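Local coordinates for oligopeptide-binding protein oppA (Lactococcus lactis, PDB 3DRF) that captures oligopeptides in a voluminous cleft that closes around them, and serves as the receptor of an ABC transporter that takes them up, at residues D42-A47 and E449-V454; L53-T58 and S133-D138. One frame throughout, in Å; residues are numbered along the deposited sequence.

Contact 1 joins the loop after strand 34-40 to the start of helix 450-458; contact 2 joins the next part of that loop, running into helix 57-62, to the loop at 133-138. Contact 1 is partly buried. Contact 2 counts as a surface contact by burial, although its centre is nearer that of the chain (about 8 Å against 14 Å), which is consistent with its place on the peptide-binding cavity. The chemistry differs too: a glutamate capping a helix receives a serine in contact 1, whereas in contact 2 an arginine clasps a backbone carbonyl and also holds the peptide. The contact centres lie about 14 Å apart, yet F450 CE2 packs 4.1 Å from D56 CB.

Contact 1 of 2, residues D42-A47 and E449-V454; sequences DSPMKA and EFNSWV
S43 and E449 meet through a short hydrogen bond, S43 OG donating to E449 OE2 over 2.5 Å. The hydroxyl arrives on the anti side of the carboxylate, 26° out of its plane. Beside it the N451 amide donates from ND2 to P44 O over 3.1 Å; the bond is nearly straight (175°), and it lies in both the amide and the carbonyl plane, using a lone pair of the oxygen. The K46 chain runs alongside this amide, pointing the other way, with its CD 3.4 Å from N451 OD1. Two waters reinforce the seam: one donates to S43 OG and accepts from F450 N, the other donates to both P44 O and N451 OD1. What positions the carboxylate is the helix start: bent at chi2 (-89°), E449 curls back as its N-cap, where OE1 accepts from S452 N at 2.8 Å and OE2 from N451 N at 3.0 Å. Shortening this residue to an alanine would probably leave S43 OG without its acceptor and those two helix amides uncapped. Around this, M45 packs on F59 and M62 of helix 57-62, W453 bonds to T469 of strand 468-474, and F450, W453 and V454 of helix 450-458 pack on the bound peptide. The contact thus ties the loop after strand 34-40 to that helix, probably across the two lobes of the closed cleft.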
loop_
_atom_site.group_PDB
_atom_site.type_symbol
_atom_site.label_atom_id
_atom_site.label_comp_id
_atom_site.label_asym_id
_atom_site.label_seq_id
_atom_site.Cartn_x
_atom_site.Cartn_y
_atom_site.Cartn_z
ATOM N N ASP A 42 -1.555 -16.369 -3.464
ATOM C CA ASP A 42 -2.489 -17.263 -4.139
ATOM C C ASP A 42 -2.894 -16.772 -5.559
ATOM O O ASP A 42 -3.443 -17.499 -6.322
ATOM C CB ASP A 42 -3.737 -17.516 -3.251
ATOM C CG ASP A 42 -3.403 -18.398 -2.031
ATOM O OD1 ASP A 42 -2.626 -19.264 -2.218
ATOM O OD2 ASP A 42 -3.842 -18.116 -0.948
ATOM N N SER A 43 -2.590 -15.527 -5.852
ATOM C CA SER A 43 -2.803 -14.975 -7.195
ATOM C C SER A 43 -1.506 -14.882 -8.007
ATOM O O SER A 43 -0.457 -14.727 -7.471
ATOM C CB SER A 43 -3.369 -13.552 -7.087
ATOM O OG SER A 43 -4.686 -13.553 -6.597
ATOM N N PRO A 44 -1.610 -14.928 -9.317
ATOM C CA PRO A 44 -0.444 -14.739 -10.177
ATOM C C PRO A 44 0.228 -13.378 -9.924
ATOM O O PRO A 44 -0.399 -12.375 -9.682
ATOM C CB PRO A 44 -1.043 -14.788 -11.605
ATOM C CG PRO A 44 -2.297 -15.495 -11.470
ATOM C CD PRO A 44 -2.827 -15.214 -10.082
ATOM N N MET A 45 1.544 -13.387 -10.054
ATOM C CA MET A 45 2.337 -12.176 -10.032
ATOM C C MET A 45 1.900 -11.230 -11.173
ATOM O O MET A 45 1.625 -11.648 -12.239
ATOM C CB MET A 45 3.794 -12.640 -10.258
ATOM C CG MET A 45 4.763 -11.513 -10.236
ATOM S SD MET A 45 6.440 -12.028 -10.643
ATOM C CE MET A 45 6.331 -12.373 -12.452
ATOM N N LYS A 46 1.860 -9.961 -10.891
ATOM C CA LYS A 46 1.579 -8.915 -11.895
ATOM C C LYS A 46 2.857 -8.103 -12.031
ATOM O O LYS A 46 3.088 -7.151 -11.341
ATOM C CB LYS A 46 0.420 -8.025 -11.453
ATOM C CG LYS A 46 -0.881 -8.722 -11.480
ATOM C CD LYS A 46 -1.962 -7.782 -11.025
ATOM C CE LYS A 46 -2.010 -6.413 -11.816
ATOM N NZ LYS A 46 -2.309 -6.624 -13.181
ATOM N N ALA A 47 3.712 -8.531 -12.943
ATOM C CA ALA A 47 4.979 -7.809 -13.197
ATOM C C ALA A 47 4.685 -6.411 -13.758
ATOM O O ALA A 47 4.065 -6.281 -14.719
ATOM C CB ALA A 47 5.880 -8.546 -14.181
ATOM N N GLU A 449 -11.013 -13.415 -5.644
ATOM C CA GLU A 449 -9.569 -13.503 -5.999
ATOM C C GLU A 449 -8.914 -12.082 -5.979
ATOM O O GLU A 449 -9.515 -11.103 -6.345
ATOM C CB GLU A 449 -9.443 -14.162 -7.398
ATOM C CG GLU A 449 -7.987 -14.394 -7.878
ATOM C CD GLU A 449 -7.395 -13.216 -8.637
ATOM O OE1 GLU A 449 -8.145 -12.496 -9.278
ATOM O OE2 GLU A 449 -6.199 -13.074 -8.572
ATOM N N PHE A 450 -7.689 -12.047 -5.506
ATOM C CA PHE A 450 -7.020 -10.773 -5.208
ATOM C C PHE A 450 -6.854 -9.788 -6.402
ATOM O O PHE A 450 -7.211 -8.670 -6.295
ATOM C CB PHE A 450 -5.677 -11.018 -4.534
ATOM C CG PHE A 450 -4.899 -9.736 -4.248
ATOM C CD1 PHE A 450 -5.288 -8.826 -3.260
ATOM C CD2 PHE A 450 -3.779 -9.446 -4.972
ATOM C CE1 PHE A 450 -4.524 -7.651 -3.028
ATOM C CE2 PHE A 450 -3.030 -8.302 -4.724
ATOM C CZ PHE A 450 -3.410 -7.414 -3.762
ATOM N N ASN A 451 -6.322 -10.272 -7.525
ATOM C CA ASN A 451 -6.138 -9.383 -8.678
ATOM C C ASN A 451 -7.495 -8.840 -9.174
ATOM O O ASN A 451 -7.580 -7.700 -9.479
ATOM C CB ASN A 451 -5.346 -10.088 -9.820
ATOM C CG ASN A 451 -3.894 -10.407 -9.453
ATOM O OD1 ASN A 451 -3.280 -9.779 -8.641
ATOM N ND2 ASN A 451 -3.365 -11.429 -10.101
ATOM N N SER A 452 -8.512 -9.680 -9.191
ATOM C CA SER A 452 -9.875 -9.263 -9.544
ATOM C C SER A 452 -10.385 -8.183 -8.584
ATOM O O SER A 452 -10.970 -7.177 -9.004
ATOM C CB SER A 452 -10.819 -10.468 -9.517
ATOM O OG SER A 452 -10.550 -11.359 -10.586
ATOM N N TRP A 453 -10.143 -8.393 -7.306
ATOM C CA TRP A 453 -10.580 -7.434 -6.268
ATOM C C TRP A 453 -9.907 -6.063 -6.474
ATOM O O TRP A 453 -10.529 -5.072 -6.412
ATOM C CB TRP A 453 -10.253 -7.989 -4.898
ATOM C CG TRP A 453 -10.619 -7.040 -3.729
ATOM C CD1 TRP A 453 -11.802 -6.941 -3.100
ATOM C CD2 TRP A 453 -9.754 -6.115 -3.119
ATOM N NE1 TRP A 453 -11.733 -6.012 -2.124
ATOM C CE2 TRP A 453 -10.476 -5.478 -2.097
ATOM C CE3 TRP A 453 -8.418 -5.777 -3.316
ATOM C CZ2 TRP A 453 -9.921 -4.479 -1.286
ATOM C CZ3 TRP A 453 -7.861 -4.809 -2.506
ATOM C CH2 TRP A 453 -8.618 -4.172 -1.483
ATOM N N VAL A 454 -8.616 -6.067 -6.752
ATOM C CA VAL A 454 -7.887 -4.821 -6.990
ATOM C C VAL A 454 -8.509 -4.080 -8.193
ATOM O O VAL A 454 -8.757 -2.897 -8.121
ATOM C CB VAL A 454 -6.353 -5.021 -7.218
ATOM C CG1 VAL A 454 -5.676 -3.645 -7.540
ATOM C CG2 VAL A 454 -5.695 -5.613 -5.960
HETATM O O HOH W 1 -6.323 -14.576 -4.643
HETATM O O HOH W 2 -0.862 -10.555 -7.518
#

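Contact 2 of 2, residues L53-T58 and S133-D138; sequences LSNDAT and SDRWTD
R135 and S54 meet at the wall of the peptide-binding cavity, where both segments reach the bound peptide: R135 NH1 bonds to its backbone, as do the backbones of N55 and A57. NE and NH1 of R135 both donate to S54 O, at 3.1 Å and 3.0 Å. The carbonyl oxygen lies at the guanidinium edge, close to its plane; NH1 sits in the carbonyl plane, while NE is tilted 32° from it. The R135 chain runs extended from CG to NE, which carries the guanidinium across to the other segment, and the pair of hydrogen bonds to one oxygen should limit its rotation and help to place NH1 for the peptide. Alongside, N55 crosses D134 at about a right angle. N55 ND2 donates to D134 OD2 over 2.9 Å at 162°, entering on the anti side with the amide and carboxylate planes 40° apart. The other end of that amide, OD1, bonds to Y491 OH and lies 2.8 Å from a water that accepts from D134 N, so both ends of the amide are engaged. At the far end L53 CD2 rests 4.1 Å from S133 CB. S133 OG accepts from R135 N in an ST turn, which shapes the backbone leading into the arginine, and it also bonds to G52 O. Such an arrangement, with a second-shell carbonyl positioning a first-shell arginine, suits the Venus fly-trap cleft of a peptide-binding protein, since its hydrogen bonds go to the peptide's main chain, while N55, A57 and R135 also pack on peptide side chains.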
loop_
_atom_site.group_PDB
_atom_site.type_symbol
_atom_site.label_atom_id
_atom_site.label_comp_id
_atom_site.label_asym_id
_atom_site.label_seq_id
_atom_site.Cartn_x
_atom_site.Cartn_y
_atom_site.Cartn_z
ATOM N N LEU A 53 2.609 2.725 -11.991
ATOM C CA LEU A 53 1.566 1.887 -12.591
ATOM C C LEU A 53 1.292 0.579 -11.803
ATOM O O LEU A 53 0.518 -0.221 -12.222
ATOM C CB LEU A 53 1.999 1.491 -14.019
ATOM C CG LEU A 53 2.349 2.702 -14.954
ATOM C CD1 LEU A 53 2.591 2.215 -16.414
ATOM C CD2 LEU A 53 1.232 3.796 -14.959
ATOM N N SER A 54 2.002 0.371 -10.707
ATOM C CA SER A 54 1.914 -0.868 -9.917
ATOM C C SER A 54 1.243 -0.555 -8.587
ATOM O O SER A 54 1.681 0.288 -7.907
ATOM C CB SER A 54 3.355 -1.345 -9.679
ATOM O OG SER A 54 3.376 -2.480 -8.798
ATOM N N ASN A 55 0.208 -1.300 -8.233
ATOM C CA ASN A 55 -0.571 -1.030 -7.011
ATOM C C ASN A 55 -0.343 -1.996 -5.852
ATOM O O ASN A 55 -0.717 -1.680 -4.788
ATOM C CB ASN A 55 -2.067 -1.020 -7.336
ATOM C CG ASN A 55 -2.467 0.090 -8.302
ATOM O OD1 ASN A 55 -2.085 1.201 -8.181
ATOM N ND2 ASN A 55 -3.295 -0.251 -9.212
ATOM N N ASP A 56 0.256 -3.130 -6.136
ATOM C CA ASP A 56 0.281 -4.237 -5.153
ATOM C C ASP A 56 1.638 -4.457 -4.504
ATOM O O ASP A 56 2.691 -4.248 -5.070
ATOM C CB ASP A 56 -0.198 -5.520 -5.858
ATOM C CG ASP A 56 0.758 -5.942 -6.983
ATOM O OD1 ASP A 56 0.650 -5.329 -8.050
ATOM O OD2 ASP A 56 1.578 -6.805 -6.797
ATOM N N ALA A 57 1.575 -4.920 -3.273
ATOM C CA ALA A 57 2.739 -5.151 -2.441
ATOM C C ALA A 57 3.515 -6.398 -2.906
ATOM O O ALA A 57 4.677 -6.494 -2.689
ATOM C CB ALA A 57 2.279 -5.290 -0.984
ATOM N N THR A 58 2.819 -7.335 -3.508
ATOM C CA THR A 58 3.443 -8.598 -3.974
ATOM C C THR A 58 4.580 -8.291 -4.970
ATOM O O THR A 58 5.704 -8.617 -4.749
ATOM C CB THR A 58 2.385 -9.476 -4.615
ATOM O OG1 THR A 58 1.451 -9.850 -3.609
ATOM C CG2 THR A 58 2.996 -10.773 -5.169
ATOM N N SER A 133 -2.646 5.225 -14.526
ATOM C CA SER A 133 -2.261 5.124 -13.110
ATOM C C SER A 133 -3.449 5.337 -12.174
ATOM O O SER A 133 -4.292 6.092 -12.474
ATOM C CB SER A 133 -1.198 6.187 -12.761
ATOM O OG SER A 133 -0.819 6.049 -11.398
ATOM N N ASP A 134 -3.432 4.626 -11.042
ATOM C CA ASP A 134 -4.445 4.798 -9.988
ATOM C C ASP A 134 -3.857 5.602 -8.797
ATOM O O ASP A 134 -4.501 5.679 -7.785
ATOM C CB ASP A 134 -4.874 3.390 -9.521
ATOM C CG ASP A 134 -5.377 2.532 -10.682
ATOM O OD1 ASP A 134 -6.247 2.971 -11.356
ATOM O OD2 ASP A 134 -4.819 1.485 -10.892
ATOM N N ARG A 135 -2.674 6.209 -8.990
ATOM C CA ARG A 135 -1.929 6.849 -7.894
ATOM C C ARG A 135 -1.995 8.404 -7.833
ATOM O O ARG A 135 -1.279 9.018 -7.099
ATOM C CB ARG A 135 -0.475 6.359 -7.868
ATOM C CG ARG A 135 -0.321 4.874 -7.503
ATOM C CD ARG A 135 1.193 4.554 -7.367
ATOM N NE ARG A 135 1.406 3.186 -6.852
ATOM C CZ ARG A 135 1.364 2.866 -5.583
ATOM N NH1 ARG A 135 1.595 1.628 -5.207
ATOM N NH2 ARG A 135 1.101 3.770 -4.682
ATOM N N TRP A 136 -2.943 9.005 -8.551
ATOM C CA TRP A 136 -3.195 10.436 -8.354
ATOM C C TRP A 136 -3.698 10.647 -6.887
ATOM O O TRP A 136 -4.358 9.812 -6.309
ATOM C CB TRP A 136 -4.212 10.990 -9.420
ATOM C CG TRP A 136 -4.354 12.525 -9.277
ATOM C CD1 TRP A 136 -5.402 13.156 -8.754
ATOM C CD2 TRP A 136 -3.353 13.555 -9.555
ATOM N NE1 TRP A 136 -5.176 14.527 -8.723
ATOM C CE2 TRP A 136 -3.907 14.780 -9.168
ATOM C CE3 TRP A 136 -2.042 13.534 -10.071
ATOM C CZ2 TRP A 136 -3.223 15.991 -9.313
ATOM C CZ3 TRP A 136 -1.372 14.712 -10.203
ATOM C CH2 TRP A 136 -1.950 15.921 -9.853
ATOM N N THR A 137 -3.358 11.807 -6.341
ATOM C CA THR A 137 -3.624 12.097 -4.934
ATOM C C THR A 137 -3.484 13.611 -4.760
ATOM O O THR A 137 -2.827 14.239 -5.499
ATOM C CB THR A 137 -2.620 11.340 -4.029
ATOM O OG1 THR A 137 -2.719 11.940 -2.727
ATOM C CG2 THR A 137 -1.123 11.408 -4.571
ATOM N N ASP A 138 -4.146 14.175 -3.764
ATOM C CA ASP A 138 -3.977 15.608 -3.513
ATOM C C ASP A 138 -2.561 15.991 -3.062
ATOM O O ASP A 138 -2.202 17.157 -3.106
ATOM C CB ASP A 138 -5.021 16.111 -2.518
ATOM C CG ASP A 138 -6.388 16.228 -3.145
ATOM O OD1 ASP A 138 -6.492 17.030 -4.090
ATOM O OD2 ASP A 138 -7.331 15.526 -2.710
HETATM O O HOH W 3 -1.327 2.689 -10.480
#